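Carbohydrate deacetylase Agd3 (Neosartorya fumigata, PDB 6NWZ) probably removes N-acetyl groups from the exopolysaccharide galactosaminogalactan and is required for biofilm formation by Aspergillus fumigatus. Local coordinates at residues 28-33 against 52-57; 61-66 against 102-107; 77-82 against 114-119. All blocks are in the same frame, centred on the assembly; numbering follows the deposited sequence.

Contact 1: residues 28-33 against 52-57; sequences LVIAKD and TTLLVP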
ATOM      1  N   LEU A  28     -12.074  -6.073 -19.715  1.00 39.66           N
ATOM      2  CA  LEU A  28     -13.515  -6.172 -19.510  1.00 38.81           C
ATOM      3  C   LEU A  28     -13.796  -7.039 -18.287  1.00 43.73           C
ATOM      4  O   LEU A  28     -13.440  -8.223 -18.262  1.00 39.55           O
ATOM      5  CB  LEU A  28     -14.199  -6.750 -20.747  1.00 39.88           C
ATOM      6  CG  LEU A  28     -15.714  -6.932 -20.655  1.00 45.03           C
ATOM      7  CD1 LEU A  28     -16.390  -5.601 -20.350  1.00 37.56           C
ATOM      8  CD2 LEU A  28     -16.259  -7.546 -21.938  1.00 36.97           C
ATOM      9  N   VAL A  29     -14.433  -6.450 -17.277  1.00 45.72           N
ATOM     10  CA  VAL A  29     -14.759  -7.136 -16.033  1.00 42.97           C
ATOM     11  C   VAL A  29     -16.260  -7.372 -16.004  1.00 37.36           C
ATOM     12  O   VAL A  29     -17.045  -6.418 -16.040  1.00 46.68           O
ATOM     13  CB  VAL A  29     -14.302  -6.338 -14.802  1.00 34.25           C
ATOM     14  CG1 VAL A  29     -14.809  -6.994 -13.536  1.00 29.72           C
ATOM     15  CG2 VAL A  29     -12.787  -6.229 -14.778  1.00 29.56           C
ATOM     16  N   ILE A  30     -16.656  -8.641 -15.931  1.00 39.72           N
ATOM     17  CA  ILE A  30     -18.056  -9.055 -15.955  1.00 41.02           C
ATOM     18  C   ILE A  30     -18.387  -9.670 -14.603  1.00 42.57           C
ATOM     19  O   ILE A  30     -17.725 -10.618 -14.166  1.00 40.53           O
ATOM     20  CB  ILE A  30     -18.330 -10.046 -17.097  1.00 44.80           C
ATOM     21  CG1 ILE A  30     -18.031  -9.394 -18.451  1.00 33.49           C
ATOM     22  CG2 ILE A  30     -19.764 -10.543 -17.038  1.00 49.18           C
ATOM     23  CD1 ILE A  30     -18.144 -10.335 -19.623  1.00 33.76           C
ATOM     24  N   ALA A  31     -19.414  -9.137 -13.944  1.00 35.67           N
ATOM     25  CA  ALA A  31     -19.804  -9.608 -12.622  1.00 35.36           C
ATOM     26  C   ALA A  31     -21.292  -9.349 -12.423  1.00 45.96           C
ATOM     27  O   ALA A  31     -21.945  -8.701 -13.244  1.00 62.18           O
ATOM     28  CB  ALA A  31     -18.972  -8.936 -11.522  1.00 33.62           C
ATOM     29  N   LYS A  32     -21.827  -9.869 -11.316  1.00 38.27           N
ATOM     30  CA  LYS A  32     -23.257  -9.729 -11.055  1.00 39.90           C
ATOM     31  C   LYS A  32     -23.589  -8.387 -10.412  1.00 45.62           C
ATOM     32  O   LYS A  32     -24.612  -7.775 -10.737  1.00 55.83           O
ATOM     33  CB  LYS A  32     -23.749 -10.876 -10.169  1.00 35.53           C
ATOM     34  CG  LYS A  32     -23.384 -12.251 -10.699  1.00 55.42           C
ATOM     35  CD  LYS A  32     -24.340 -13.331 -10.220  1.00 51.64           C
ATOM     36  CE  LYS A  32     -24.481 -13.334  -8.714  1.00 42.55           C
ATOM     37  NZ  LYS A  32     -25.422 -14.397  -8.275  1.00 48.82           N
ATOM     38  N   ASP A  33     -22.743  -7.918  -9.499  1.00 60.30           N
ATOM     39  CA  ASP A  33     -22.963  -6.665  -8.795  1.00 51.09           C
ATOM     40  C   ASP A  33     -21.614  -6.000  -8.560  1.00 49.07           C
ATOM     41  O   ASP A  33     -20.559  -6.556  -8.881  1.00 48.86           O
ATOM     42  CB  ASP A  33     -23.707  -6.890  -7.472  1.00 46.94           C
ATOM     43  CG  ASP A  33     -23.103  -8.015  -6.647  1.00 64.18           C
ATOM     44  OD1 ASP A  33     -23.358  -9.196  -6.962  1.00 73.62           O
ATOM     45  OD2 ASP A  33     -22.357  -7.718  -5.692  1.00 76.30           O
ATOM     46  N   THR A  52     -13.070  -1.868 -17.939  1.00 49.58           N
ATOM     47  CA  THR A  52     -14.482  -1.538 -18.081  1.00 55.84           C
ATOM     48  C   THR A  52     -15.296  -2.577 -17.325  1.00 60.57           C
ATOM     49  O   THR A  52     -15.035  -3.779 -17.444  1.00 67.86           O
ATOM     50  CB  THR A  52     -14.905  -1.504 -19.556  1.00 57.13           C
ATOM     51  OG1 THR A  52     -14.098  -0.556 -20.265  1.00 63.36           O
ATOM     52  CG2 THR A  52     -16.361  -1.107 -19.686  1.00 42.88           C
ATOM     53  N   THR A  53     -16.274  -2.120 -16.547  1.00 51.81           N
ATOM     54  CA  THR A  53     -17.092  -3.006 -15.728  1.00 56.20           C
ATOM     55  C   THR A  53     -18.459  -3.200 -16.373  1.00 61.99           C
ATOM     56  O   THR A  53     -19.152  -2.224 -16.677  1.00 68.96           O
ATOM     57  CB  THR A  53     -17.253  -2.455 -14.310  1.00 56.60           C
ATOM     58  OG1 THR A  53     -15.966  -2.306 -13.700  1.00 67.26           O
ATOM     59  CG2 THR A  53     -18.083  -3.404 -13.471  1.00 52.91           C
ATOM     60  N   LEU A  54     -18.839  -4.461 -16.576  1.00 55.74           N
ATOM     61  CA  LEU A  54     -20.147  -4.832 -17.112  1.00 55.28           C
ATOM     62  C   LEU A  54     -20.886  -5.638 -16.052  1.00 54.50           C
ATOM     63  O   LEU A  54     -20.472  -6.752 -15.713  1.00 52.93           O
ATOM     64  CB  LEU A  54     -20.006  -5.634 -18.406  1.00 43.61           C
ATOM     65  CG  LEU A  54     -21.278  -6.307 -18.927  1.00 45.32           C
ATOM     66  CD1 LEU A  54     -22.303  -5.275 -19.358  1.00 43.21           C
ATOM     67  CD2 LEU A  54     -20.953  -7.246 -20.073  1.00 43.90           C
ATOM     68  N   LEU A  55     -21.973  -5.082 -15.529  1.00 47.68           N
ATOM     69  CA  LEU A  55     -22.768  -5.752 -14.510  1.00 42.52           C
ATOM     70  C   LEU A  55     -23.932  -6.471 -15.174  1.00 43.34           C
ATOM     71  O   LEU A  55     -24.667  -5.876 -15.968  1.00 52.96           O
ATOM     72  CB  LEU A  55     -23.269  -4.759 -13.461  1.00 41.52           C
ATOM     73  CG  LEU A  55     -22.176  -4.066 -12.640  1.00 40.61           C
ATOM     74  CD1 LEU A  55     -22.773  -3.383 -11.427  1.00 41.94           C
ATOM     75  CD2 LEU A  55     -21.094  -5.044 -12.215  1.00 39.47           C
ATOM     76  N   VAL A  56     -24.093  -7.751 -14.853  1.00 39.86           N
ATOM     77  CA  VAL A  56     -25.096  -8.603 -15.478  1.00 43.46           C
ATOM     78  C   VAL A  56     -26.147  -8.941 -14.423  1.00 43.88           C
ATOM     79  O   VAL A  56     -25.888  -9.768 -13.536  1.00 50.85           O
ATOM     80  CB  VAL A  56     -24.472  -9.876 -16.065  1.00 41.08           C
ATOM     81  CG1 VAL A  56     -25.503 -10.632 -16.888  1.00 45.00           C
ATOM     82  CG2 VAL A  56     -23.251  -9.533 -16.904  1.00 42.19           C
ATOM     83  N   PRO A  57     -27.332  -8.344 -14.472  1.00 52.90           N
ATOM     84  CA  PRO A  57     -28.400  -8.732 -13.550  1.00 45.82           C
ATOM     85  C   PRO A  57     -29.013 -10.064 -13.961  1.00 56.51           C
ATOM     86  O   PRO A  57     -28.785 -10.576 -15.057  1.00 59.57           O
ATOM     87  CB  PRO A  57     -29.407  -7.591 -13.685  1.00 47.76           C
ATOM     88  CG  PRO A  57     -29.231  -7.137 -15.091  1.00 52.03           C
ATOM     89  CD  PRO A  57     -27.761  -7.278 -15.392  1.00 51.42           C
TER
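Ile30 and Leu54 lie flank to flank, pointing the same way from two parallel strands that form the outer parts of a beta-alpha-beta unit: strand 22-31, helix 34-47 and strand 51-55. CG1 of Ile30 runs 4.0 Å from CD2 of Leu54, while the other branch of the same isoleucine turns forward along the strand, its CG2 meeting CG2 of Val56 obliquely at 3.6 Å. Leu28 shares this face. With chi1 at 179° its CG lies beside its own carbonyl carbon, and from there CD1 slants across to CB of Leu54, 4.1 Å away. Leu54 is thereby touched by two aliphatic neighbours of the first strand, and Ile30 also packs on Ile77 and Val79 of strand 76-80.

The opposite face belongs to Val29, Ala31, Thr53 and Leu55. Side chains there meet little across the pair; Val29 packs on Leu44, Ala31 on Ala36 and Thr53 on Thr41, all of helix 34-47.

The strand axes are turned 23° against each other, and the register runs in parallel from Leu28-Thr52 to Ala31-Leu55. Val29 and Ala31 each use both backbone N and O: Val29 N reaches Thr52 O at 2.7 Å, and the set ends with Val56 N on Ala31 O at 2.8 Å. Beyond the strand, Lys32 leaves the pair, giving NZ to Ser84 O and making a cation-pi contact with Tyr85. Asp33 is the N-cap of helix 34-47, its OD2 holding Ser35 N and Ala36 N weakly, and CD2 of Leu55 rests 3.7 Å from the carbonyl O of Asp33.

Contact 2: residues 61-66 against 102-107; sequences VGLPAL and WNQLYA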
ATOM      1  N   VAL A  61     -28.341  -8.965 -19.733  1.00 53.76           N
ATOM      2  CA  VAL A  61     -27.823  -7.718 -20.283  1.00 52.20           C
ATOM      3  C   VAL A  61     -27.086  -8.053 -21.570  1.00 55.84           C
ATOM      4  O   VAL A  61     -26.649  -9.191 -21.767  1.00 56.95           O
ATOM      5  CB  VAL A  61     -26.904  -7.004 -19.253  1.00 53.44           C
ATOM      6  CG1 VAL A  61     -25.576  -7.725 -19.130  1.00 55.06           C
ATOM      7  CG2 VAL A  61     -26.699  -5.542 -19.623  1.00 49.04           C
ATOM      8  N   GLY A  62     -26.966  -7.070 -22.459  1.00 60.10           N
ATOM      9  CA  GLY A  62     -26.218  -7.252 -23.687  1.00 50.10           C
ATOM     10  C   GLY A  62     -24.757  -6.871 -23.520  1.00 62.67           C
ATOM     11  O   GLY A  62     -24.410  -6.016 -22.709  1.00 64.55           O
ATOM     12  N   LEU A  63     -23.892  -7.531 -24.301  1.00 61.10           N
ATOM     13  CA  LEU A  63     -22.464  -7.258 -24.218  1.00 53.71           C
ATOM     14  C   LEU A  63     -22.113  -5.992 -24.999  1.00 50.46           C
ATOM     15  O   LEU A  63     -22.807  -5.632 -25.952  1.00 50.53           O
ATOM     16  CB  LEU A  63     -21.660  -8.429 -24.773  1.00 44.44           C
ATOM     17  CG  LEU A  63     -22.152  -9.836 -24.459  1.00 43.19           C
ATOM     18  CD1 LEU A  63     -22.738 -10.449 -25.713  1.00 62.38           C
ATOM     19  CD2 LEU A  63     -21.022 -10.688 -23.913  1.00 43.17           C
ATOM     20  N   PRO A  64     -21.038  -5.299 -24.616  1.00 54.66           N
ATOM     21  CA  PRO A  64     -20.582  -4.156 -25.421  1.00 56.31           C
ATOM     22  C   PRO A  64     -20.004  -4.614 -26.754  1.00 56.70           C
ATOM     23  O   PRO A  64     -19.882  -5.818 -26.998  1.00 62.04           O
ATOM     24  CB  PRO A  64     -19.517  -3.504 -24.531  1.00 50.97           C
ATOM     25  CG  PRO A  64     -19.010  -4.632 -23.680  1.00 46.10           C
ATOM     26  CD  PRO A  64     -20.213  -5.493 -23.409  1.00 51.53           C
ATOM     27  N   ALA A  65     -19.654  -3.663 -27.622  1.00 55.21           N
ATOM     28  CA  ALA A  65     -19.006  -3.990 -28.890  1.00 53.19           C
ATOM     29  C   ALA A  65     -17.630  -4.591 -28.620  1.00 60.77           C
ATOM     30  O   ALA A  65     -16.714  -3.891 -28.174  1.00 68.27           O
ATOM     31  CB  ALA A  65     -18.888  -2.745 -29.766  1.00 62.00           C
ATOM     32  N   LEU A  66     -17.477  -5.889 -28.898  1.00 52.91           N
ATOM     33  CA  LEU A  66     -16.206  -6.554 -28.621  1.00 50.36           C
ATOM     34  C   LEU A  66     -15.118  -6.131 -29.601  1.00 55.39           C
ATOM     35  O   LEU A  66     -13.935  -6.117 -29.240  1.00 65.88           O
ATOM     36  CB  LEU A  66     -16.377  -8.076 -28.645  1.00 45.56           C
ATOM     37  CG  LEU A  66     -17.207  -8.693 -27.516  1.00 43.78           C
ATOM     38  CD1 LEU A  66     -17.170 -10.211 -27.571  1.00 42.37           C
ATOM     39  CD2 LEU A  66     -16.700  -8.210 -26.180  1.00 44.73           C
ATOM     40  N   TRP A 102     -21.942 -16.165 -24.539  1.00 45.04           N
ATOM     41  CA  TRP A 102     -20.682 -16.810 -24.186  1.00 41.47           C
ATOM     42  C   TRP A 102     -19.899 -17.219 -25.425  1.00 48.41           C
ATOM     43  O   TRP A 102     -18.663 -17.210 -25.408  1.00 49.13           O
ATOM     44  CB  TRP A 102     -20.937 -18.022 -23.293  1.00 36.36           C
ATOM     45  CG  TRP A 102     -21.127 -17.672 -21.855  1.00 42.68           C
ATOM     46  CD1 TRP A 102     -22.309 -17.571 -21.186  1.00 43.35           C
ATOM     47  CD2 TRP A 102     -20.098 -17.371 -20.903  1.00 45.81           C
ATOM     48  NE1 TRP A 102     -22.083 -17.228 -19.873  1.00 50.27           N
ATOM     49  CE2 TRP A 102     -20.733 -17.099 -19.675  1.00 38.85           C
ATOM     50  CE3 TRP A 102     -18.702 -17.307 -20.969  1.00 47.55           C
ATOM     51  CZ2 TRP A 102     -20.022 -16.769 -18.523  1.00 31.27           C
ATOM     52  CZ3 TRP A 102     -17.997 -16.980 -19.825  1.00 44.12           C
ATOM     53  CH2 TRP A 102     -18.658 -16.716 -18.617  1.00 39.23           C
ATOM     54  N   ASN A 103     -20.596 -17.573 -26.510  1.00 52.44           N
ATOM     55  CA  ASN A 103     -19.905 -17.932 -27.743  1.00 52.04           C
ATOM     56  C   ASN A 103     -19.302 -16.711 -28.427  1.00 54.80           C
ATOM     57  O   ASN A 103     -18.238 -16.817 -29.049  1.00 54.76           O
ATOM     58  CB  ASN A 103     -20.857 -18.667 -28.687  1.00 41.87           C
ATOM     59  CG  ASN A 103     -21.168 -20.078 -28.219  1.00 42.96           C
ATOM     60  OD1 ASN A 103     -20.360 -20.709 -27.539  1.00 54.09           O
ATOM     61  ND2 ASN A 103     -22.342 -20.582 -28.586  1.00 42.61           N
ATOM     62  N   GLN A 104     -19.958 -15.551 -28.333  1.00 45.95           N
ATOM     63  CA  GLN A 104     -19.342 -14.322 -28.823  1.00 45.47           C
ATOM     64  C   GLN A 104     -18.036 -14.040 -28.092  1.00 51.77           C
ATOM     65  O   GLN A 104     -17.043 -13.639 -28.710  1.00 55.86           O
ATOM     66  CB  GLN A 104     -20.301 -13.143 -28.661  1.00 51.95           C
ATOM     67  CG  GLN A 104     -21.617 -13.283 -29.402  1.00 58.40           C
ATOM     68  CD  GLN A 104     -22.538 -12.106 -29.151  1.00 62.73           C
ATOM     69  OE1 GLN A 104     -22.141 -10.952 -29.307  1.00 59.70           O
ATOM     70  NE2 GLN A 104     -23.771 -12.391 -28.742  1.00 61.67           N
ATOM     71  N   LEU A 105     -18.018 -14.247 -26.773  1.00 42.25           N
ATOM     72  CA  LEU A 105     -16.793 -14.035 -26.012  1.00 40.61           C
ATOM     73  C   LEU A 105     -15.712 -15.027 -26.420  1.00 45.47           C
ATOM     74  O   LEU A 105     -14.546 -14.649 -26.578  1.00 51.50           O
ATOM     75  CB  LEU A 105     -17.086 -14.128 -24.514  1.00 44.32           C
ATOM     76  CG  LEU A 105     -18.053 -13.083 -23.951  1.00 42.91           C
ATOM     77  CD1 LEU A 105     -18.313 -13.334 -22.478  1.00 41.16           C
ATOM     78  CD2 LEU A 105     -17.511 -11.681 -24.166  1.00 36.84           C
ATOM     79  N   TYR A 106     -16.079 -16.300 -26.603  1.00 48.61           N
ATOM     80  CA  TYR A 106     -15.100 -17.289 -27.049  1.00 53.71           C
ATOM     81  C   TYR A 106     -14.610 -16.982 -28.458  1.00 53.68           C
ATOM     82  O   TYR A 106     -13.426 -17.161 -28.766  1.00 53.85           O
ATOM     83  CB  TYR A 106     -15.697 -18.697 -26.992  1.00 35.72           C
ATOM     84  CG  TYR A 106     -16.149 -19.141 -25.619  1.00 46.19           C
ATOM     85  CD1 TYR A 106     -15.604 -18.585 -24.467  1.00 43.80           C
ATOM     86  CD2 TYR A 106     -17.127 -20.118 -25.475  1.00 42.53           C
ATOM     87  CE1 TYR A 106     -16.022 -18.991 -23.212  1.00 41.86           C
ATOM     88  CE2 TYR A 106     -17.549 -20.528 -24.224  1.00 33.23           C
ATOM     89  CZ  TYR A 106     -16.994 -19.963 -23.099  1.00 34.45           C
ATOM     90  OH  TYR A 106     -17.415 -20.371 -21.855  1.00 59.76           O
ATOM     91  N   ALA A 107     -15.511 -16.526 -29.331  1.00 46.83           N
ATOM     92  CA  ALA A 107     -15.113 -16.178 -30.691  1.00 41.92           C
ATOM     93  C   ALA A 107     -14.155 -14.996 -30.693  1.00 46.24           C
ATOM     94  O   ALA A 107     -13.199 -14.963 -31.477  1.00 42.98           O
ATOM     95  CB  ALA A 107     -16.347 -15.869 -31.537  1.00 44.21           C
TER
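Leu63 overlaps the side chains of both Gln104 and Leu105, one methyl to each, where the irregular loop 61-66 packs against helix 99-112 within the CBM87 region. Its CD2 meets CD2 of Leu105 at 3.7 Å. The other methyl, CD1, sits above the amide plane of Gln104, equally far from OE1 and NE2, and so contacts the flat group without bonding to it. That amide has its own tether inside the helix, NE2 being bonded to OD1 of Asp100, which limits how far it can turn beneath the leucine.

Leu66 comes to the same place from further along the loop. Its side chain crosses that of Leu105 at about a right angle, CD1 lying 3.7 Å from CD2 of Leu105. Chi1 of -63° puts CG of Leu105 anti to its carbonyl carbon, and chi2 of 177° then sets the two methyls, with CD2 the one meeting both loop leucines; the residue also packs on Met116 of strand 115-119. Loop and helix are further joined by a hydrogen bond from Gln101 NE2 to Val61 O. Directly after the loop comes the glycosylated Asn67. At the helix backbone, CD1 of Leu66 approaches the carbonyl O of Gln104 to 3.6 Å.

Contact 3: residues 77-82 against 114-119; sequences IVVAAE and VRMVQF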
ATOM      1  N   ILE A  77     -10.586 -10.474 -20.505  1.00 35.16           N
ATOM      2  CA  ILE A  77     -11.926 -10.615 -19.955  1.00 36.43           C
ATOM      3  C   ILE A  77     -11.820 -11.325 -18.614  1.00 44.41           C
ATOM      4  O   ILE A  77     -11.119 -12.338 -18.496  1.00 41.32           O
ATOM      5  CB  ILE A  77     -12.861 -11.390 -20.903  1.00 39.58           C
ATOM      6  CG1 ILE A  77     -12.781 -10.814 -22.322  1.00 43.98           C
ATOM      7  CG2 ILE A  77     -14.285 -11.339 -20.381  1.00 30.60           C
ATOM      8  CD1 ILE A  77     -13.354 -11.717 -23.398  1.00 33.01           C
ATOM      9  N   VAL A  78     -12.499 -10.786 -17.604  1.00 45.38           N
ATOM     10  CA  VAL A  78     -12.568 -11.387 -16.278  1.00 37.89           C
ATOM     11  C   VAL A  78     -14.034 -11.561 -15.922  1.00 39.32           C
ATOM     12  O   VAL A  78     -14.816 -10.608 -16.011  1.00 49.44           O
ATOM     13  CB  VAL A  78     -11.852 -10.532 -15.216  1.00 38.57           C
ATOM     14  CG1 VAL A  78     -11.541 -11.373 -13.985  1.00 28.22           C
ATOM     15  CG2 VAL A  78     -10.591  -9.902 -15.781  1.00 31.89           C
ATOM     16  N   VAL A  79     -14.407 -12.775 -15.527  1.00 37.43           N
ATOM     17  CA  VAL A  79     -15.783 -13.095 -15.172  1.00 33.57           C
ATOM     18  C   VAL A  79     -15.786 -13.738 -13.797  1.00 42.36           C
ATOM     19  O   VAL A  79     -15.052 -14.703 -13.556  1.00 44.34           O
ATOM     20  CB  VAL A  79     -16.442 -14.033 -16.198  1.00 32.25           C
ATOM     21  CG1 VAL A  79     -17.953 -14.051 -15.992  1.00 33.08           C
ATOM     22  CG2 VAL A  79     -16.074 -13.616 -17.616  1.00 29.06           C
ATOM     23  N   ALA A  80     -16.620 -13.216 -12.905  1.00 37.22           N
ATOM     24  CA  ALA A  80     -16.700 -13.689 -11.532  1.00 34.74           C
ATOM     25  C   ALA A  80     -17.938 -14.562 -11.364  1.00 37.99           C
ATOM     26  O   ALA A  80     -19.061 -14.105 -11.606  1.00 32.37           O
ATOM     27  CB  ALA A  80     -16.734 -12.511 -10.558  1.00 34.20           C
ATOM     28  N   ALA A  81     -17.723 -15.818 -10.962  1.00 43.34           N
ATOM     29  CA  ALA A  81     -18.798 -16.755 -10.629  1.00 42.37           C
ATOM     30  C   ALA A  81     -19.715 -17.036 -11.817  1.00 47.70           C
ATOM     31  O   ALA A  81     -20.893 -17.360 -11.636  1.00 42.85           O
ATOM     32  CB  ALA A  81     -19.614 -16.258  -9.430  1.00 27.77           C
ATOM     33  N   GLU A  82     -19.187 -16.916 -13.038  1.00 50.33           N
ATOM     34  CA  GLU A  82     -19.939 -17.157 -14.270  1.00 52.26           C
ATOM     35  C   GLU A  82     -21.227 -16.341 -14.346  1.00 52.14           C
ATOM     36  O   GLU A  82     -22.161 -16.738 -15.052  1.00 51.21           O
ATOM     37  CB  GLU A  82     -20.272 -18.645 -14.441  1.00 38.14           C
ATOM     38  CG  GLU A  82     -19.095 -19.526 -14.786  1.00 31.82           C
ATOM     39  CD  GLU A  82     -19.432 -21.003 -14.688  1.00 40.36           C
ATOM     40  OE1 GLU A  82     -19.693 -21.485 -13.566  1.00 50.85           O
ATOM     41  OE2 GLU A  82     -19.437 -21.685 -15.733  1.00 47.12           O
ATOM     42  N   VAL A 114      -7.134 -13.106 -27.317  1.00 35.33           N
ATOM     43  CA  VAL A 114      -7.398 -12.484 -26.026  1.00 33.77           C
ATOM     44  C   VAL A 114      -7.683 -13.568 -24.995  1.00 47.46           C
ATOM     45  O   VAL A 114      -8.401 -14.536 -25.271  1.00 50.01           O
ATOM     46  CB  VAL A 114      -8.567 -11.485 -26.134  1.00 38.27           C
ATOM     47  CG1 VAL A 114      -8.930 -10.925 -24.775  1.00 39.81           C
ATOM     48  CG2 VAL A 114      -8.199 -10.360 -27.081  1.00 44.03           C
ATOM     49  N   ARG A 115      -7.113 -13.408 -23.805  1.00 47.79           N
ATOM     50  CA  ARG A 115      -7.266 -14.372 -22.728  1.00 43.15           C
ATOM     51  C   ARG A 115      -8.446 -14.006 -21.834  1.00 41.90           C
ATOM     52  O   ARG A 115      -8.915 -12.865 -21.814  1.00 45.19           O
ATOM     53  CB  ARG A 115      -5.980 -14.454 -21.906  1.00 27.12           C
ATOM     54  CG  ARG A 115      -4.818 -15.076 -22.666  1.00 37.23           C
ATOM     55  CD  ARG A 115      -3.513 -14.960 -21.899  1.00 38.78           C
ATOM     56  NE  ARG A 115      -2.454 -15.760 -22.507  1.00 44.83           N
ATOM     57  CZ  ARG A 115      -1.217 -15.846 -22.030  1.00 43.18           C
ATOM     58  NH1 ARG A 115      -0.873 -15.177 -20.939  1.00 36.70           N
ATOM     59  NH2 ARG A 115      -0.321 -16.604 -22.645  1.00 36.43           N
ATOM     60  N   MET A 116      -8.927 -15.003 -21.091  1.00 42.91           N
ATOM     61  CA  MET A 116     -10.035 -14.837 -20.160  1.00 39.02           C
ATOM     62  C   MET A 116      -9.672 -15.436 -18.809  1.00 43.37           C
ATOM     63  O   MET A 116      -9.045 -16.497 -18.737  1.00 33.93           O
ATOM     64  CB  MET A 116     -11.317 -15.492 -20.687  1.00 30.69           C
ATOM     65  CG  MET A 116     -12.454 -15.533 -19.681  1.00 26.61           C
ATOM     66  SD  MET A 116     -13.946 -16.297 -20.337  1.00 41.00           S
ATOM     67  CE  MET A 116     -14.402 -15.116 -21.605  1.00 35.69           C
ATOM     68  N   VAL A 117     -10.072 -14.751 -17.742  1.00 33.01           N
ATOM     69  CA  VAL A 117      -9.864 -15.211 -16.376  1.00 25.47           C
ATOM     70  C   VAL A 117     -11.227 -15.406 -15.726  1.00 35.86           C
ATOM     71  O   VAL A 117     -12.102 -14.540 -15.837  1.00 35.65           O
ATOM     72  CB  VAL A 117      -9.009 -14.218 -15.569  1.00 29.94           C
ATOM     73  CG1 VAL A 117      -9.003 -14.593 -14.094  1.00 21.39           C
ATOM     74  CG2 VAL A 117      -7.593 -14.171 -16.122  1.00 29.99           C
ATOM     75  N   GLN A 118     -11.408 -16.544 -15.061  1.00 33.72           N
ATOM     76  CA  GLN A 118     -12.625 -16.828 -14.309  1.00 31.82           C
ATOM     77  C   GLN A 118     -12.246 -17.275 -12.906  1.00 38.57           C
ATOM     78  O   GLN A 118     -11.475 -18.226 -12.744  1.00 38.79           O
ATOM     79  CB  GLN A 118     -13.466 -17.902 -14.996  1.00 29.44           C
ATOM     80  CG  GLN A 118     -13.921 -17.531 -16.384  1.00 38.94           C
ATOM     81  CD  GLN A 118     -15.251 -18.158 -16.729  1.00 36.27           C
ATOM     82  OE1 GLN A 118     -16.181 -18.149 -15.920  1.00 45.52           O
ATOM     83  NE2 GLN A 118     -15.350 -18.711 -17.929  1.00 32.09           N
ATOM     84  N   PHE A 119     -12.783 -16.595 -11.899  1.00 34.63           N
ATOM     85  CA  PHE A 119     -12.559 -16.981 -10.517  1.00 30.41           C
ATOM     86  C   PHE A 119     -13.894 -17.093  -9.796  1.00 37.43           C
ATOM     87  O   PHE A 119     -14.907 -16.532 -10.223  1.00 30.97           O
ATOM     88  CB  PHE A 119     -11.615 -16.004  -9.783  1.00 20.99           C
ATOM     89  CG  PHE A 119     -12.125 -14.584  -9.686  1.00 30.20           C
ATOM     90  CD1 PHE A 119     -13.059 -14.221  -8.722  1.00 28.88           C
ATOM     91  CD2 PHE A 119     -11.624 -13.599 -10.526  1.00 37.21           C
ATOM     92  CE1 PHE A 119     -13.511 -12.909  -8.623  1.00 34.26           C
ATOM     93  CE2 PHE A 119     -12.069 -12.285 -10.431  1.00 39.11           C
ATOM     94  CZ  PHE A 119     -13.014 -11.941  -9.477  1.00 34.71           C
TER
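Ile77 and Met116 begin the close-packed half of this parallel strand pair, part of the layered alpha/beta core of the CBM87 region. Here the backbones are nearest, with Val117 N bonded to Ile77 O at 2.7 Å, and the terminal CE of Met116 reaches obliquely over to CG2 of Ile77 at 4.0 Å. Helix 99-112 lies over this face, Trp102 touching Val79 and Gln118. On the reverse face Val78 and Val117 pack beneath Trp233 of helix 224-237, and the ring of Phe119 is folded back to the neighbouring strand. Its chi1 of 62° sets CG between the backbone N and the carbonyl carbon; Ala80 CA lies over one ring face and CE2 comes 3.7 Å from CG1 of Val78.

The ends are looser. Toward Phe119 the strands spread, and its N makes just a weak bond, 3.4 Å, to Val79 O. Partly exposed at the other end, Arg115 points away from strand 76-80; its NE forms a salt bridge with Glu210, a zinc ligand, and its NH1 is hydrogen-bonded to Trp236 O. Partly exposed too is Glu82, whose side chain crosses that of Gln118 at about a right angle. Gln118 NE2 is hydrogen-bonded to Gln211 OE1, while OE1 of Gln118 itself lies 3.4 Å from CG of Glu82.

How the contacts relate
All three contacts lie in the CBM87 region, their centres 11 to 12 Å apart. Contacts 1 and 3 belong to one parallel array, in which the strands stand side by side in the order 51-55, 22-31, 76-80, 115-119; backbone hydrogen bonds from Leu28 and Ile30 to Val78 join the two pairs. Contact 2 lies on one side of this array, over the face of Leu54, Ile30 and Met116, touching contact 1 through Val61 and Pro64 and contact 3 through Trp102 and Leu105. Helices 34-47 and 224-237 lie on the other side. Along the chain contact 1 closes first, whereas the segments of contacts 2 and 3 alternate, tying loop, helix and sheet into one layered unit.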